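Local coordinates for flagellin hook IN motif family (Aeromonas hydrophila subsp. hydrophila, PDB 6XI1), which probably extends a bacterial RTX adhesin toward its target as a string of tandem calcium-binding beta-sandwich domains, at residues V105-V110 against T119-I124. Sequence-based numbering, arbitrary orientation.
Sequences VETFTV and TVTITI
Glu106 and Ile122 face each other as an antiparallel hydrogen-bonded pair, Glu106 N giving its hydrogen to Ile122 O at 2.8 Å and Ile122 N returning one to Glu106 O at 2.7 Å, both nearly straight. Phe108 and Val120 repeat this exchange two residues further on; Val120 O, which accepts from Phe108 N, also lies at the edge of the phenyl ring and receives a CA-H...O contact from Thr107 CA at 3.2 Å. The Glu106 side chain leaves CB with CG anti to the carbonyl carbon (chi1 -47°) and then runs extended. Its CB lies 4.2 Å from Ile122 O, CG heads toward the Ile124 methyl, and the carboxylate closes on it, Glu106 CD and OE2 each 3.8 Å from Ile124 CD1. OE1 is hydrogen-bonded by Tyr88 and Gly76, whereas OE2 meets Leu75 N and a salt bridge from Lys104, partners that probably keep the carboxylate ionised. The two segments form the hairpin of strands 103-111 and 117-125, the last two strands of a seven-stranded cadherin-like beta-sandwich. Phe108, Val120 and Ile122 point into its interior, where they pack on Leu78 and Trp86, and Phe108 CE1 approaches Ile122 CG1 obliquely at 4.2 Å. The other face of the hairpin carries beta-branched residues from both strands. There Thr119 CG2 reaches Thr107 CB at 3.6 Å, Thr107 and Thr121 lie side by side, and Val105 spreads its two methyls, CG1 to Thr121 CG2 at 3.7 Å and CG2 toward Thr123 OG1.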
loop_
_atom_site.group_PDB
_atom_site.type_symbol
_atom_site.label_atom_id
_atom_site.label_comp_id
_atom_site.label_asym_id
_atom_site.label_seq_id
_atom_site.Cartn_x
_atom_site.Cartn_y
_atom_site.Cartn_z
ATOM N N VAL A 105 58.215 3.317 29.647
ATOM C CA VAL A 105 59.407 3.926 30.316
ATOM C C VAL A 105 60.629 3.218 29.762
ATOM O O VAL A 105 60.620 1.972 29.736
ATOM C CB VAL A 105 59.301 3.853 31.846
ATOM C CG1 VAL A 105 60.597 4.264 32.519
ATOM C CG2 VAL A 105 58.148 4.718 32.333
ATOM N N GLU A 106 61.590 3.991 29.247
ATOM C CA GLU A 106 62.843 3.463 28.683
ATOM C C GLU A 106 64.000 4.115 29.432
ATOM O O GLU A 106 63.901 5.317 29.781
ATOM C CB GLU A 106 62.940 3.753 27.189
ATOM C CG GLU A 106 61.674 3.414 26.429
ATOM C CD GLU A 106 61.806 3.442 24.917
ATOM O OE1 GLU A 106 62.629 4.222 24.378
ATOM O OE2 GLU A 106 61.086 2.664 24.278
ATOM N N THR A 107 65.056 3.344 29.672
ATOM C CA THR A 107 66.249 3.818 30.424
ATOM C C THR A 107 67.486 3.644 29.566
ATOM O O THR A 107 67.547 2.708 28.803
ATOM C CB THR A 107 66.440 3.072 31.745
ATOM O OG1 THR A 107 66.657 1.731 31.326
ATOM C CG2 THR A 107 65.277 3.262 32.687
ATOM N N PHE A 108 68.438 4.560 29.709
ATOM C CA PHE A 108 69.708 4.538 28.957
ATOM C C PHE A 108 70.827 4.799 29.957
ATOM O O PHE A 108 70.693 5.679 30.835
ATOM C CB PHE A 108 69.685 5.529 27.802
ATOM C CG PHE A 108 68.532 5.295 26.866
ATOM C CD1 PHE A 108 67.259 5.749 27.183
ATOM C CD2 PHE A 108 68.714 4.578 25.701
ATOM C CE1 PHE A 108 66.194 5.496 26.333
ATOM C CE2 PHE A 108 67.653 4.347 24.835
ATOM C CZ PHE A 108 66.400 4.814 25.152
ATOM N N THR A 109 71.865 3.985 29.858
ATOM C CA THR A 109 73.022 4.039 30.779
ATOM C C THR A 109 74.131 4.802 30.063
ATOM O O THR A 109 74.468 4.426 28.939
ATOM C CB THR A 109 73.426 2.635 31.239
ATOM O OG1 THR A 109 72.324 2.123 31.989
ATOM C CG2 THR A 109 74.672 2.667 32.098
ATOM N N VAL A 110 74.625 5.874 30.679
ATOM C CA VAL A 110 75.804 6.637 30.160
ATOM C C VAL A 110 76.945 6.493 31.177
ATOM O O VAL A 110 76.659 6.161 32.352
ATOM C CB VAL A 110 75.459 8.112 29.861
ATOM C CG1 VAL A 110 74.464 8.237 28.710
ATOM C CG2 VAL A 110 74.953 8.833 31.092
ATOM N N THR A 119 71.959 6.685 34.820
ATOM C CA THR A 119 70.789 6.308 33.988
ATOM C C THR A 119 69.949 7.542 33.677
ATOM O O THR A 119 69.668 8.321 34.590
ATOM C CB THR A 119 69.981 5.203 34.672
ATOM O OG1 THR A 119 70.902 4.150 34.946
ATOM C CG2 THR A 119 68.865 4.678 33.797
ATOM N N VAL A 120 69.586 7.687 32.410
ATOM C CA VAL A 120 68.546 8.647 31.942
ATOM C C VAL A 120 67.254 7.846 31.743
ATOM O O VAL A 120 67.324 6.805 31.064
ATOM C CB VAL A 120 68.986 9.362 30.651
ATOM C CG1 VAL A 120 67.890 10.295 30.121
ATOM C CG2 VAL A 120 70.295 10.123 30.876
ATOM N N THR A 121 66.150 8.343 32.312
ATOM C CA THR A 121 64.810 7.704 32.293
ATOM C C THR A 121 63.877 8.544 31.421
ATOM O O THR A 121 63.611 9.732 31.780
ATOM C CB THR A 121 64.290 7.543 33.723
ATOM O OG1 THR A 121 65.301 6.780 34.383
ATOM C CG2 THR A 121 62.950 6.838 33.847
ATOM N N ILE A 122 63.409 7.959 30.322
ATOM C CA ILE A 122 62.501 8.628 29.352
ATOM C C ILE A 122 61.120 7.978 29.498
ATOM O O ILE A 122 61.043 6.734 29.498
ATOM C CB ILE A 122 63.056 8.515 27.919
ATOM C CG1 ILE A 122 64.481 9.056 27.793
ATOM C CG2 ILE A 122 62.127 9.179 26.928
ATOM C CD1 ILE A 122 64.603 10.521 28.174
ATOM N N THR A 123 60.079 8.784 29.690
ATOM C CA THR A 123 58.666 8.340 29.639
ATOM C C THR A 123 58.028 8.808 28.328
ATOM O O THR A 123 58.029 10.042 28.025
ATOM C CB THR A 123 57.875 8.853 30.847
ATOM O OG1 THR A 123 58.580 8.425 32.020
ATOM C CG2 THR A 123 56.452 8.336 30.841
ATOM N N ILE A 124 57.439 7.860 27.600
ATOM C CA ILE A 124 56.641 8.093 26.376
ATOM C C ILE A 124 55.175 7.971 26.792
ATOM O O ILE A 124 54.855 6.971 27.420
ATOM C CB ILE A 124 56.971 7.080 25.270
ATOM C CG1 ILE A 124 58.469 6.957 25.004
ATOM C CG2 ILE A 124 56.219 7.430 24.006
ATOM C CD1 ILE A 124 58.823 5.676 24.317
#